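Long-range contacts in acetone carboxylase alpha subunit (Xanthobacter autotrophicus Py2, PDB 5M45), which belongs to the hydantoinase B/oxoprolinase family and forms the alpha subunit of a carboxylase assembly of six protein chains, with a manganese ion bound in the subunit: residues A[298-303]-A[600-605]; A[525-530]-A[612-617]; A[553-558]-A[619-624]; A[564-569]-A[594-599]. All coordinates share one frame; numbering follows the deposited sequence.

How the interactions relate
Four contacts gather distant parts of the family region around one antiparallel sheet, of order 497-504, 520-526, 617-621, 559-563 and 598-602. Interaction 2 joins strand 520-526 to the turn leading into 617-621, and interaction 3 ties the other end of 617-621 to the loop entering 559-563, their centres about 24 Å apart. Interaction 4 closes the connection between strands 559-563 and 598-602, its centre about 12 Å from that of interaction 2, which it touches through Thr565 and Tyr615. Interaction 1 carries the sheet's edge to a loop beyond strand 286-297, bridging 297 residues, and meets interaction 3 through Lys603. In sequence, the segments of interactions 1, 2 and 3 alternate, while interaction 4 falls within the span of each.

Interaction 1: residues A[298-303]-A[600-605]; sequences YAHEDV and KRDKQA
A salt bridge between Lys600 NZ and Asp302 OD2, 3.0 Å long, is the direct polar link of this contact, the ammonium coming from above the carboxylate plane. The lysine reaches it with a chain extended beyond CG. Both charges have further partners: Lys600 also pairs with Glu610, and Asp302 with Arg559 and Arg304.

The second element is a stack. Gln604 lays its CG over the centre of the His300 ring, a CH-pi contact of 3.7 Å from CG to the ring centroid, and its amide runs on past the ring with the two planes only 22° apart. A bend at chi2 (58°) turns the glutamine amide along the imidazole. NE2, whose hydrogen bond goes to Ile606, also touches Val303 CG2.

Two local turns prepare these surfaces: a type I beta turn from His300 to Val303 in the loop after strand 286-297, and an Asx turn at the end of edge strand 598-602, where Asp602 OD1 accepts from Gln604 N.

Hydrogen bonds fix the imidazole's rotation. Asp302 N donates in the ring plane to His300 ND1 at 3.1 Å, while a water links His300 NE2 to Asp602 OD2, a carboxylate oxygen also paired with Arg559.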
loop_
_atom_site.group_PDB
_atom_site.type_symbol
_atom_site.label_atom_id
_atom_site.label_comp_id
_atom_site.label_asym_id
_atom_site.label_seq_id
_atom_site.Cartn_x
_atom_site.Cartn_y
_atom_site.Cartn_z
ATOM N N TYR A 298 4.627 24.798 2.205
ATOM C CA TYR A 298 4.081 24.014 1.087
ATOM C C TYR A 298 3.545 24.873 -0.057
ATOM O O TYR A 298 3.165 24.333 -1.094
ATOM C CB TYR A 298 3.031 22.989 1.566
ATOM C CG TYR A 298 3.555 21.601 1.941
ATOM C CD1 TYR A 298 4.852 21.415 2.459
ATOM C CD2 TYR A 298 2.750 20.476 1.798
ATOM C CE1 TYR A 298 5.311 20.153 2.822
ATOM C CE2 TYR A 298 3.197 19.212 2.150
ATOM C CZ TYR A 298 4.479 19.050 2.660
ATOM O OH TYR A 298 4.938 17.807 3.019
ATOM N N ALA A 299 3.508 26.187 0.098
ATOM C CA ALA A 299 3.099 27.085 -1.004
ATOM C C ALA A 299 4.128 27.167 -2.144
ATOM O O ALA A 299 3.741 27.433 -3.287
ATOM C CB ALA A 299 2.741 28.483 -0.495
ATOM N N HIS A 300 5.412 26.923 -1.839
ATOM C CA HIS A 300 6.505 27.109 -2.808
ATOM C C HIS A 300 6.327 26.147 -4.015
ATOM O O HIS A 300 5.898 24.996 -3.843
ATOM C CB HIS A 300 7.868 26.828 -2.116
ATOM C CG HIS A 300 9.062 27.341 -2.854
ATOM N ND1 HIS A 300 9.667 26.647 -3.872
ATOM C CD2 HIS A 300 9.815 28.454 -2.673
ATOM C CE1 HIS A 300 10.724 27.310 -4.312
ATOM N NE2 HIS A 300 10.827 28.419 -3.612
ATOM N N GLU A 301 6.713 26.605 -5.197
ATOM C CA GLU A 301 6.577 25.797 -6.410
ATOM C C GLU A 301 7.374 24.477 -6.427
ATOM O O GLU A 301 7.023 23.559 -7.156
ATOM C CB GLU A 301 6.890 26.616 -7.675
ATOM C CG GLU A 301 8.347 27.054 -7.806
ATOM C CD GLU A 301 8.734 27.545 -9.207
ATOM O OE1 GLU A 301 9.648 28.406 -9.259
ATOM O OE2 GLU A 301 8.169 27.044 -10.239
ATOM N N ASP A 302 8.440 24.367 -5.634
ATOM C CA ASP A 302 9.255 23.148 -5.587
ATOM C C ASP A 302 8.686 22.081 -4.627
ATOM O O ASP A 302 9.301 21.036 -4.468
ATOM C CB ASP A 302 10.726 23.478 -5.260
ATOM C CG ASP A 302 11.459 24.149 -6.437
ATOM O OD1 ASP A 302 10.871 24.204 -7.548
ATOM O OD2 ASP A 302 12.640 24.582 -6.276
ATOM N N VAL A 303 7.526 22.351 -4.001
ATOM C CA VAL A 303 6.744 21.335 -3.328
ATOM C C VAL A 303 5.574 20.929 -4.267
ATOM O O VAL A 303 4.508 21.571 -4.265
ATOM C CB VAL A 303 6.222 21.806 -1.962
ATOM C CG1 VAL A 303 5.450 20.705 -1.256
ATOM C CG2 VAL A 303 7.404 22.250 -1.061
ATOM N N LYS A 600 20.437 26.514 -7.080
ATOM C CA LYS A 600 19.357 26.834 -6.155
ATOM C C LYS A 600 19.955 27.047 -4.748
ATOM O O LYS A 600 20.480 26.100 -4.143
ATOM C CB LYS A 600 18.306 25.720 -6.162
ATOM C CG LYS A 600 17.575 25.646 -7.514
ATOM C CD LYS A 600 16.347 24.736 -7.453
ATOM C CE LYS A 600 15.652 24.640 -8.806
ATOM N NZ LYS A 600 14.347 23.879 -8.676
ATOM N N ARG A 601 19.942 28.290 -4.279
ATOM C CA ARG A 601 20.473 28.671 -2.972
ATOM C C ARG A 601 19.422 29.560 -2.300
ATOM O O ARG A 601 19.269 30.736 -2.692
ATOM C CB ARG A 601 21.814 29.427 -3.131
ATOM C CG ARG A 601 22.366 30.057 -1.856
ATOM C CD ARG A 601 23.658 30.843 -2.049
ATOM N NE ARG A 601 24.853 30.006 -2.260
ATOM C CZ ARG A 601 25.532 29.359 -1.320
ATOM N NH1 ARG A 601 26.601 28.667 -1.659
ATOM N NH2 ARG A 601 25.149 29.360 -0.046
ATOM N N ASP A 602 18.674 29.009 -1.346
ATOM C CA ASP A 602 17.502 29.716 -0.804
ATOM C C ASP A 602 17.037 29.107 0.511
ATOM O O ASP A 602 17.656 28.142 0.989
ATOM C CB ASP A 602 16.363 29.773 -1.854
ATOM C CG ASP A 602 15.838 28.407 -2.258
ATOM O OD1 ASP A 602 15.963 27.414 -1.524
ATOM O OD2 ASP A 602 15.245 28.301 -3.356
ATOM N N LYS A 603 15.943 29.652 1.080
ATOM C CA LYS A 603 15.373 29.141 2.339
ATOM C C LYS A 603 14.442 27.914 2.232
ATOM O O LYS A 603 13.892 27.473 3.242
ATOM C CB LYS A 603 14.620 30.249 3.084
ATOM C CG LYS A 603 15.495 31.395 3.635
ATOM C CD LYS A 603 16.406 30.964 4.761
ATOM C CE LYS A 603 15.672 30.443 6.024
ATOM N NZ LYS A 603 16.622 30.115 7.127
ATOM N N GLN A 604 14.280 27.338 1.050
ATOM C CA GLN A 604 13.300 26.281 0.858
ATOM C C GLN A 604 13.879 24.910 1.281
ATOM O O GLN A 604 14.421 24.155 0.476
ATOM C CB GLN A 604 12.805 26.301 -0.609
ATOM C CG GLN A 604 11.586 25.437 -0.888
ATOM C CD GLN A 604 10.395 25.819 -0.045
ATOM O OE1 GLN A 604 10.203 26.982 0.265
ATOM N NE2 GLN A 604 9.574 24.839 0.323
ATOM N N ALA A 605 13.776 24.628 2.575
ATOM C CA ALA A 605 14.409 23.445 3.170
ATOM C C ALA A 605 13.582 22.164 3.061
ATOM O O ALA A 605 14.011 21.109 3.528
ATOM C CB ALA A 605 14.775 23.741 4.624
HETATM O O HOH W 1 13.340 29.938 -3.767
#

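Interaction 2: residues A[525-530]-A[612-617]; sequences MVWNAK and FSDYDL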
loop_
_atom_site.group_PDB
_atom_site.type_symbol
_atom_site.label_atom_id
_atom_site.label_comp_id
_atom_site.label_asym_id
_atom_site.label_seq_id
_atom_site.Cartn_x
_atom_site.Cartn_y
_atom_site.Cartn_z
ATOM N N MET A 525 28.635 14.968 -4.620
ATOM C CA MET A 525 28.551 14.990 -6.080
ATOM C C MET A 525 27.889 13.696 -6.534
ATOM O O MET A 525 28.287 12.613 -6.116
ATOM C CB MET A 525 29.933 15.126 -6.726
ATOM C CG MET A 525 29.864 15.418 -8.230
ATOM S SD MET A 525 31.441 15.802 -9.088
ATOM C CE MET A 525 32.096 14.142 -9.188
ATOM N N VAL A 526 26.891 13.800 -7.410
ATOM C CA VAL A 526 26.222 12.601 -7.973
ATOM C C VAL A 526 27.222 11.829 -8.858
ATOM O O VAL A 526 27.943 12.417 -9.676
ATOM C CB VAL A 526 24.949 13.003 -8.730
ATOM C CG1 VAL A 526 24.243 11.786 -9.321
ATOM C CG2 VAL A 526 23.965 13.734 -7.792
ATOM N N TRP A 527 27.277 10.504 -8.692
ATOM C CA TRP A 527 28.284 9.685 -9.356
ATOM C C TRP A 527 27.859 8.197 -9.510
ATOM O O TRP A 527 27.617 7.503 -8.506
ATOM C CB TRP A 527 29.613 9.772 -8.580
ATOM C CG TRP A 527 30.698 8.953 -9.208
ATOM C CD1 TRP A 527 31.190 7.737 -8.788
ATOM C CD2 TRP A 527 31.381 9.273 -10.412
ATOM N NE1 TRP A 527 32.153 7.295 -9.671
ATOM C CE2 TRP A 527 32.279 8.212 -10.682
ATOM C CE3 TRP A 527 31.281 10.334 -11.320
ATOM C CZ2 TRP A 527 33.121 8.213 -11.797
ATOM C CZ3 TRP A 527 32.118 10.348 -12.428
ATOM C CH2 TRP A 527 33.008 9.265 -12.681
ATOM N N ASN A 528 27.865 7.713 -10.758
ATOM C CA ASN A 528 27.430 6.354 -11.111
ATOM C C ASN A 528 25.919 6.108 -10.805
ATOM O O ASN A 528 25.511 4.965 -10.518
ATOM C CB ASN A 528 28.354 5.316 -10.454
ATOM C CG ASN A 528 28.538 4.047 -11.287
ATOM O OD1 ASN A 528 27.957 3.876 -12.335
ATOM N ND2 ASN A 528 29.367 3.128 -10.784
ATOM N N ALA A 529 25.123 7.167 -10.842
ATOM C CA ALA A 529 23.648 7.090 -10.745
ATOM C C ALA A 529 23.013 7.193 -12.143
ATOM O O ALA A 529 23.577 7.841 -13.049
ATOM C CB ALA A 529 23.109 8.234 -9.870
ATOM N N LYS A 530 21.824 6.602 -12.310
ATOM C CA LYS A 530 21.046 6.718 -13.539
ATOM C C LYS A 530 19.574 6.956 -13.218
ATOM O O LYS A 530 19.039 6.416 -12.231
ATOM C CB LYS A 530 21.167 5.443 -14.402
ATOM C CG LYS A 530 22.616 5.055 -14.727
ATOM C CD LYS A 530 23.135 4.050 -13.684
ATOM C CE LYS A 530 24.670 3.953 -13.759
ATOM N NZ LYS A 530 25.217 3.030 -12.761
ATOM N N PHE A 612 18.267 14.853 -10.860
ATOM C CA PHE A 612 19.702 15.141 -10.755
ATOM C C PHE A 612 20.465 14.175 -11.699
ATOM O O PHE A 612 20.043 13.003 -11.928
ATOM C CB PHE A 612 20.259 14.928 -9.320
ATOM C CG PHE A 612 19.981 16.041 -8.328
ATOM C CD1 PHE A 612 18.676 16.295 -7.872
ATOM C CD2 PHE A 612 21.024 16.749 -7.743
ATOM C CE1 PHE A 612 18.426 17.283 -6.944
ATOM C CE2 PHE A 612 20.772 17.760 -6.803
ATOM C CZ PHE A 612 19.476 18.032 -6.407
ATOM N N SER A 613 21.616 14.628 -12.189
ATOM C CA SER A 613 22.523 13.807 -13.003
ATOM C C SER A 613 23.922 13.784 -12.422
ATOM O O SER A 613 24.290 14.661 -11.645
ATOM C CB SER A 613 22.680 14.377 -14.403
ATOM O OG SER A 613 21.417 14.608 -14.978
ATOM N N ASP A 614 24.733 12.833 -12.910
ATOM C CA ASP A 614 26.144 12.770 -12.546
ATOM C C ASP A 614 26.812 14.143 -12.740
ATOM O O ASP A 614 26.544 14.849 -13.732
ATOM C CB ASP A 614 26.907 11.707 -13.341
ATOM C CG ASP A 614 26.763 10.286 -12.779
ATOM O OD1 ASP A 614 25.856 10.014 -11.935
ATOM O OD2 ASP A 614 27.568 9.396 -13.237
ATOM N N TYR A 615 27.648 14.494 -11.752
ATOM C CA TYR A 615 28.390 15.759 -11.616
ATOM C C TYR A 615 27.577 16.945 -11.012
ATOM O O TYR A 615 28.144 18.006 -10.766
ATOM C CB TYR A 615 29.128 16.168 -12.917
ATOM C CG TYR A 615 30.178 15.169 -13.368
ATOM C CD1 TYR A 615 31.460 15.210 -12.868
ATOM C CD2 TYR A 615 29.903 14.234 -14.379
ATOM C CE1 TYR A 615 32.450 14.351 -13.312
ATOM C CE2 TYR A 615 30.871 13.345 -14.848
ATOM C CZ TYR A 615 32.154 13.414 -14.300
ATOM O OH TYR A 615 33.162 12.569 -14.712
ATOM N N ASP A 616 26.290 16.751 -10.747
ATOM C CA ASP A 616 25.482 17.708 -9.963
ATOM C C ASP A 616 25.871 17.664 -8.469
ATOM O O ASP A 616 26.442 16.651 -7.984
ATOM C CB ASP A 616 23.971 17.450 -10.125
ATOM C CG ASP A 616 23.420 17.797 -11.517
ATOM O OD1 ASP A 616 24.143 18.331 -12.393
ATOM O OD2 ASP A 616 22.194 17.537 -11.733
ATOM N N LEU A 617 25.572 18.766 -7.754
ATOM C CA LEU A 617 25.955 18.928 -6.343
ATOM C C LEU A 617 24.754 19.074 -5.427
ATOM O O LEU A 617 23.751 19.657 -5.815
ATOM C CB LEU A 617 26.841 20.158 -6.169
ATOM C CG LEU A 617 28.203 20.175 -6.867
ATOM C CD1 LEU A 617 28.883 21.518 -6.630
ATOM C CD2 LEU A 617 29.099 19.028 -6.424
HETATM O O HOH W 2 26.086 7.432 -14.189
HETATM O O HOH W 3 23.149 10.423 -13.755
#
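Trp527 and Tyr615 lie side by side and point the same way, yet their rings stand nearly perpendicular, with planes at 82°. The indole directs the edge of its six-membered ring toward the tyrosine face in an offset edge-to-face pair, CZ3 coming 3.6 Å from Tyr615 CZ, while its NE1 bonds to an acidic residue of another protein's chain. Met525 runs alongside the same tyrosine, its SD 3.8 Å from Tyr615 CD1 in an oblique Met-aromatic contact; a turn at chi3 (76°) swings CE toward the ring as well.

Asp614 lies across Val526 at about a right angle and grips the other segment. Its OD1 accepts from Ala529 N (3.1 Å) through the syn lone pair, and its OD2 from Asn528 N (3.0 Å), also on the syn side but out of the carboxylate plane. A water joins OD2 to Ala529 O. Val526 bonds through its N to Asp616 O and through its O to Tyr615 N, around the type II turn Ser613-Asp616.

Met525 and Leu617 form a non-hydrogen-bonded antiparallel pair where strands 520-526 and 617-621 adjoin. Beyond them, Leu567 of helix 567-573 covers Met525, Tyr615 and Leu617, and Val498 of strand 497-504 backs Met525 and Trp527.

Interaction 3: residues A[553-558]-A[619-624]; sequences PAASGY and LNYMRG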
loop_
_atom_site.group_PDB
_atom_site.type_symbol
_atom_site.label_atom_id
_atom_site.label_comp_id
_atom_site.label_asym_id
_atom_site.label_seq_id
_atom_site.Cartn_x
_atom_site.Cartn_y
_atom_site.Cartn_z
ATOM N N PRO A 553 18.697 30.674 19.954
ATOM C CA PRO A 553 18.477 29.457 19.176
ATOM C C PRO A 553 19.669 29.153 18.249
ATOM O O PRO A 553 20.359 30.076 17.807
ATOM C CB PRO A 553 17.266 29.807 18.294
ATOM C CG PRO A 553 16.642 31.026 18.913
ATOM C CD PRO A 553 17.780 31.755 19.537
ATOM N N ALA A 554 19.859 27.877 17.939
ATOM C CA ALA A 554 20.726 27.492 16.827
ATOM C C ALA A 554 20.281 28.173 15.527
ATOM O O ALA A 554 19.129 28.616 15.399
ATOM C CB ALA A 554 20.684 25.985 16.633
ATOM N N ALA A 555 21.180 28.192 14.537
ATOM C CA ALA A 555 20.829 28.608 13.176
ATOM C C ALA A 555 19.719 27.737 12.594
ATOM O O ALA A 555 19.585 26.574 12.973
ATOM C CB ALA A 555 22.054 28.546 12.279
ATOM N N SER A 556 18.947 28.306 11.658
ATOM C CA SER A 556 17.890 27.609 10.927
ATOM C C SER A 556 18.447 27.065 9.589
ATOM O O SER A 556 19.648 27.159 9.336
ATOM C CB SER A 556 16.679 28.544 10.740
ATOM O OG SER A 556 16.970 29.665 9.902
ATOM N N GLY A 557 17.586 26.489 8.746
ATOM C CA GLY A 557 18.040 25.714 7.582
ATOM C C GLY A 557 17.983 26.473 6.275
ATOM O O GLY A 557 17.280 27.489 6.157
ATOM N N TYR A 558 18.737 25.975 5.294
ATOM C CA TYR A 558 18.693 26.445 3.926
ATOM C C TYR A 558 19.123 25.320 2.968
ATOM O O TYR A 558 19.640 24.294 3.393
ATOM C CB TYR A 558 19.545 27.715 3.729
ATOM C CG TYR A 558 21.060 27.480 3.786
ATOM C CD1 TYR A 558 21.741 27.446 4.994
ATOM C CD2 TYR A 558 21.800 27.272 2.622
ATOM C CE1 TYR A 558 23.121 27.221 5.047
ATOM C CE2 TYR A 558 23.195 27.038 2.667
ATOM C CZ TYR A 558 23.850 27.009 3.872
ATOM O OH TYR A 558 25.235 26.767 3.920
ATOM N N LEU A 619 24.181 19.922 -1.072
ATOM C CA LEU A 619 24.732 20.201 0.285
ATOM C C LEU A 619 23.854 19.581 1.371
ATOM O O LEU A 619 22.699 19.957 1.489
ATOM C CB LEU A 619 24.880 21.715 0.525
ATOM C CG LEU A 619 25.414 22.139 1.902
ATOM C CD1 LEU A 619 26.862 21.725 2.052
ATOM C CD2 LEU A 619 25.290 23.650 2.133
ATOM N N ASN A 620 24.395 18.650 2.151
ATOM C CA ASN A 620 23.742 18.105 3.356
ATOM C C ASN A 620 24.184 18.867 4.612
ATOM O O ASN A 620 25.360 18.814 5.002
ATOM C CB ASN A 620 24.062 16.600 3.531
ATOM C CG ASN A 620 22.967 15.846 4.286
ATOM O OD1 ASN A 620 21.816 16.218 4.231
ATOM N ND2 ASN A 620 23.340 14.778 4.996
ATOM N N TYR A 621 23.261 19.594 5.237
ATOM C CA TYR A 621 23.560 20.489 6.384
ATOM C C TYR A 621 22.814 19.969 7.622
ATOM O O TYR A 621 21.563 19.944 7.652
ATOM C CB TYR A 621 23.173 21.958 5.994
ATOM C CG TYR A 621 22.910 22.988 7.114
ATOM C CD1 TYR A 621 23.489 22.893 8.391
ATOM C CD2 TYR A 621 22.099 24.106 6.854
ATOM C CE1 TYR A 621 23.219 23.845 9.392
ATOM C CE2 TYR A 621 21.842 25.072 7.851
ATOM C CZ TYR A 621 22.387 24.918 9.113
ATOM O OH TYR A 621 22.095 25.855 10.083
ATOM N N MET A 622 23.583 19.569 8.637
ATOM C CA MET A 622 23.037 19.112 9.931
ATOM C C MET A 622 23.007 20.245 10.961
ATOM O O MET A 622 23.987 20.989 11.108
ATOM C CB MET A 622 23.859 17.932 10.491
ATOM C CG MET A 622 23.454 16.566 9.951
ATOM S SD MET A 622 23.391 16.331 8.151
ATOM C CE MET A 622 25.112 16.568 7.729
ATOM N N ARG A 623 21.904 20.357 11.691
ATOM C CA ARG A 623 21.701 21.523 12.580
ATOM C C ARG A 623 22.478 21.492 13.905
ATOM O O ARG A 623 22.836 20.427 14.430
ATOM C CB ARG A 623 20.209 21.680 12.936
ATOM C CG ARG A 623 19.180 21.577 11.802
ATOM C CD ARG A 623 19.408 22.558 10.660
ATOM N NE ARG A 623 18.271 22.503 9.710
ATOM C CZ ARG A 623 18.313 22.130 8.431
ATOM N NH1 ARG A 623 19.434 21.773 7.812
ATOM N NH2 ARG A 623 17.187 22.150 7.727
ATOM N N GLY A 624 22.699 22.684 14.436
ATOM C CA GLY A 624 23.252 22.881 15.761
ATOM C C GLY A 624 22.183 22.877 16.848
ATOM O O GLY A 624 20.974 22.763 16.579
HETATM O O HOH W 4 21.912 25.059 12.844
HETATM O O HOH W 5 18.956 21.946 4.690
HETATM O O HOH W 6 21.716 22.910 1.710
#
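A buried contact of mixed polar and aromatic character, with bound waters, joins the loop leading into strand 559-563 to the end of strand 617-621 and the residues beyond, the end-to-end directions of 554-558 and 619-624 being 165° apart. Tyr621 is its centre. Its hydroxyl donates to Ser556 O at 2.9 Å, approaching from above the carbonyl plane, and touches Ala555 CB. Tyr558 crosses the same side chain at about a right angle, CD1 lying 3.7 Å from Tyr621 CE2, the planes inclined at 48°. Farther along Tyr558, its OH, bonded to Asp582 and Lys505, lies against Leu619 CD2.

Arg623, whose NH2 bonds to Asn539 O, bends back at chi2 (-56°) and presents a guanidinium face to Gly557, whose CA sits over its centre, 3.7 Å from Arg623 CZ. Arg623 NH1 also lies over the Tyr621 ring, toward its rim; Lys505 makes a cation-pi contact with that ring.

One water donates to Ala555 O and Tyr621 OH and accepts from Gly624 N; two more link Tyr558 O to Arg623 NH1 and to Leu619 O. The Tyr621 hydroxyl is thus gripped as donor and as acceptor, and Gly557, lacking a side chain, lets the guanidinium lie over its CA.

Interaction 4: residues A[564-569]-A[594-599]; sequences KTNLKE and LPDAQI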
loop_
_atom_site.group_PDB
_atom_site.type_symbol
_atom_site.label_atom_id
_atom_site.label_comp_id
_atom_site.label_asym_id
_atom_site.label_seq_id
_atom_site.Cartn_x
_atom_site.Cartn_y
_atom_site.Cartn_z
ATOM N N LYS A 564 23.721 21.026 -14.016
ATOM C CA LYS A 564 24.491 21.374 -15.217
ATOM C C LYS A 564 25.772 22.123 -14.870
ATOM O O LYS A 564 26.055 23.193 -15.414
ATOM C CB LYS A 564 23.643 22.227 -16.151
ATOM C CG LYS A 564 22.331 21.597 -16.569
ATOM C CD LYS A 564 21.356 22.708 -16.982
ATOM C CE LYS A 564 20.368 22.275 -18.068
ATOM N NZ LYS A 564 19.919 20.848 -17.985
ATOM N N THR A 565 26.521 21.532 -13.942
ATOM C CA THR A 565 27.692 22.173 -13.327
ATOM C C THR A 565 28.897 22.334 -14.252
ATOM O O THR A 565 29.761 23.190 -13.987
ATOM C CB THR A 565 28.176 21.351 -12.108
ATOM O OG1 THR A 565 28.555 20.042 -12.539
ATOM C CG2 THR A 565 27.076 21.259 -11.041
ATOM N N ASN A 566 28.977 21.486 -15.285
ATOM C CA ASN A 566 30.164 21.365 -16.151
ATOM C C ASN A 566 31.399 20.832 -15.390
ATOM O O ASN A 566 32.538 21.020 -15.838
ATOM C CB ASN A 566 30.462 22.702 -16.850
ATOM C CG ASN A 566 31.355 22.546 -18.091
ATOM O OD1 ASN A 566 31.252 21.586 -18.844
ATOM N ND2 ASN A 566 32.252 23.517 -18.287
ATOM N N LEU A 567 31.195 20.143 -14.264
ATOM C CA LEU A 567 32.338 19.704 -13.441
ATOM C C LEU A 567 33.240 18.679 -14.134
ATOM O O LEU A 567 34.413 18.638 -13.842
ATOM C CB LEU A 567 31.907 19.209 -12.050
ATOM C CG LEU A 567 31.771 20.340 -11.009
ATOM C CD1 LEU A 567 30.971 19.856 -9.788
ATOM C CD2 LEU A 567 33.157 20.874 -10.597
ATOM N N LYS A 568 32.706 17.850 -15.037
ATOM C CA LYS A 568 33.579 16.901 -15.761
ATOM C C LYS A 568 34.752 17.649 -16.458
ATOM O O LYS A 568 35.904 17.277 -16.315
ATOM C CB LYS A 568 32.799 16.071 -16.767
ATOM C CG LYS A 568 33.649 15.006 -17.413
ATOM C CD LYS A 568 32.872 14.121 -18.370
ATOM C CE LYS A 568 33.876 13.315 -19.158
ATOM N NZ LYS A 568 33.489 11.887 -19.259
ATOM N N GLU A 569 34.416 18.714 -17.173
ATOM C CA GLU A 569 35.405 19.533 -17.891
ATOM C C GLU A 569 36.263 20.369 -16.926
ATOM O O GLU A 569 37.476 20.510 -17.152
ATOM C CB GLU A 569 34.704 20.427 -18.914
ATOM C CG GLU A 569 35.587 21.142 -19.922
ATOM C CD GLU A 569 36.677 20.191 -20.500
ATOM O OE1 GLU A 569 37.909 20.416 -20.192
ATOM O OE2 GLU A 569 36.302 19.187 -21.214
ATOM N N LEU A 594 31.336 27.980 -10.650
ATOM C CA LEU A 594 30.413 27.253 -11.502
ATOM C C LEU A 594 29.605 28.237 -12.359
ATOM O O LEU A 594 28.384 28.306 -12.236
ATOM C CB LEU A 594 29.462 26.419 -10.635
ATOM C CG LEU A 594 30.092 25.431 -9.640
ATOM C CD1 LEU A 594 29.016 24.781 -8.774
ATOM C CD2 LEU A 594 30.907 24.353 -10.343
ATOM N N PRO A 595 30.297 28.985 -13.257
ATOM C CA PRO A 595 29.620 30.020 -14.053
ATOM C C PRO A 595 28.498 29.497 -14.965
ATOM O O PRO A 595 27.632 30.269 -15.324
ATOM C CB PRO A 595 30.769 30.644 -14.878
ATOM C CG PRO A 595 31.798 29.546 -14.983
ATOM C CD PRO A 595 31.708 28.834 -13.655
ATOM N N ASP A 596 28.513 28.218 -15.361
ATOM C CA ASP A 596 27.454 27.677 -16.248
ATOM C C ASP A 596 26.304 26.966 -15.502
ATOM O O ASP A 596 25.350 26.537 -16.127
ATOM C CB ASP A 596 28.049 26.732 -17.291
ATOM C CG ASP A 596 29.101 27.431 -18.188
ATOM O OD1 ASP A 596 28.845 28.547 -18.664
ATOM O OD2 ASP A 596 30.204 26.879 -18.416
ATOM N N ALA A 597 26.393 26.821 -14.183
ATOM C CA ALA A 597 25.427 26.011 -13.450
ATOM C C ALA A 597 24.078 26.703 -13.197
ATOM O O ALA A 597 24.004 27.923 -13.116
ATOM C CB ALA A 597 26.029 25.577 -12.117
ATOM N N GLN A 598 23.031 25.900 -13.068
ATOM C CA GLN A 598 21.749 26.329 -12.494
ATOM C C GLN A 598 21.851 26.072 -10.982
ATOM O O GLN A 598 21.838 24.915 -10.565
ATOM C CB GLN A 598 20.581 25.534 -13.097
ATOM C CG GLN A 598 19.219 26.048 -12.640
ATOM C CD GLN A 598 18.067 24.998 -12.349
ATOM O OE1 GLN A 598 18.167 23.757 -12.518
ATOM N NE2 GLN A 598 16.932 25.561 -11.930
ATOM N N ILE A 599 21.971 27.137 -10.177
ATOM C CA ILE A 599 22.143 27.013 -8.737
ATOM C C ILE A 599 20.848 27.358 -8.017
ATOM O O ILE A 599 20.246 28.386 -8.297
ATOM C CB ILE A 599 23.269 27.932 -8.218
ATOM C CG1 ILE A 599 24.603 27.520 -8.847
ATOM C CG2 ILE A 599 23.344 27.913 -6.678
ATOM C CD1 ILE A 599 25.767 28.398 -8.510
HETATM O O HOH W 7 30.133 25.891 -14.468
HETATM O O HOH W 8 32.008 26.113 -16.732
#
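The backbones draw closest at Thr565 and Ala597, whose CA atoms are 4.5 Å apart, and no direct hydrogen bond crosses between them; Ala597 CA instead approaches Lys564 O at 3.5 Å in a CA-H...O contact. A type I beta turn from Leu594 to Ala597 shapes one partner, closed by Ala597 N bonding to Leu594 O. In the other segment, an ST turn leads into the helix, Thr565 OG1 accepting from Leu567 N.

On the apolar side, Leu594 directs its CD2 branch into the angle between Thr565 and Leu567. That methyl is 4.2 Å from Leu567 CD2, the two side chains crossing at a slant, and 4.0 Å from the carbonyl oxygen Thr565 O. The CG of Leu594 lies anti to the carbonyl carbon (chi1 -56°), setting the branched end beside the helix start. The methyl of Ala597 adds a smaller surface, its CB resting 4.0 Å from Thr565 CA.

Water supplies the polar links. One molecule donates to Thr565 O and accepts from Asp596 N, joining turn to turn. Another accepts from Asn566 ND2 and donates to Asp596 OD2 at 2.6 Å; the side chains of Asn566 and Asp596 lie side by side, their amide and carboxylate planes 61° apart, and are bridged by this water. Both residues are exposed, so this is the solvent-facing side of the contact.

The segments bracket the connection from strand 559-563 to edge strand 598-602. Leu617 of strand 617-621 packs against both Leu567 and Leu594, Ile577 and Pro578 also border Leu567, and Tyr615 O bonds to Thr565 OG1, so the start of helix 567-573 lies beside the turn that enters strand 617-621.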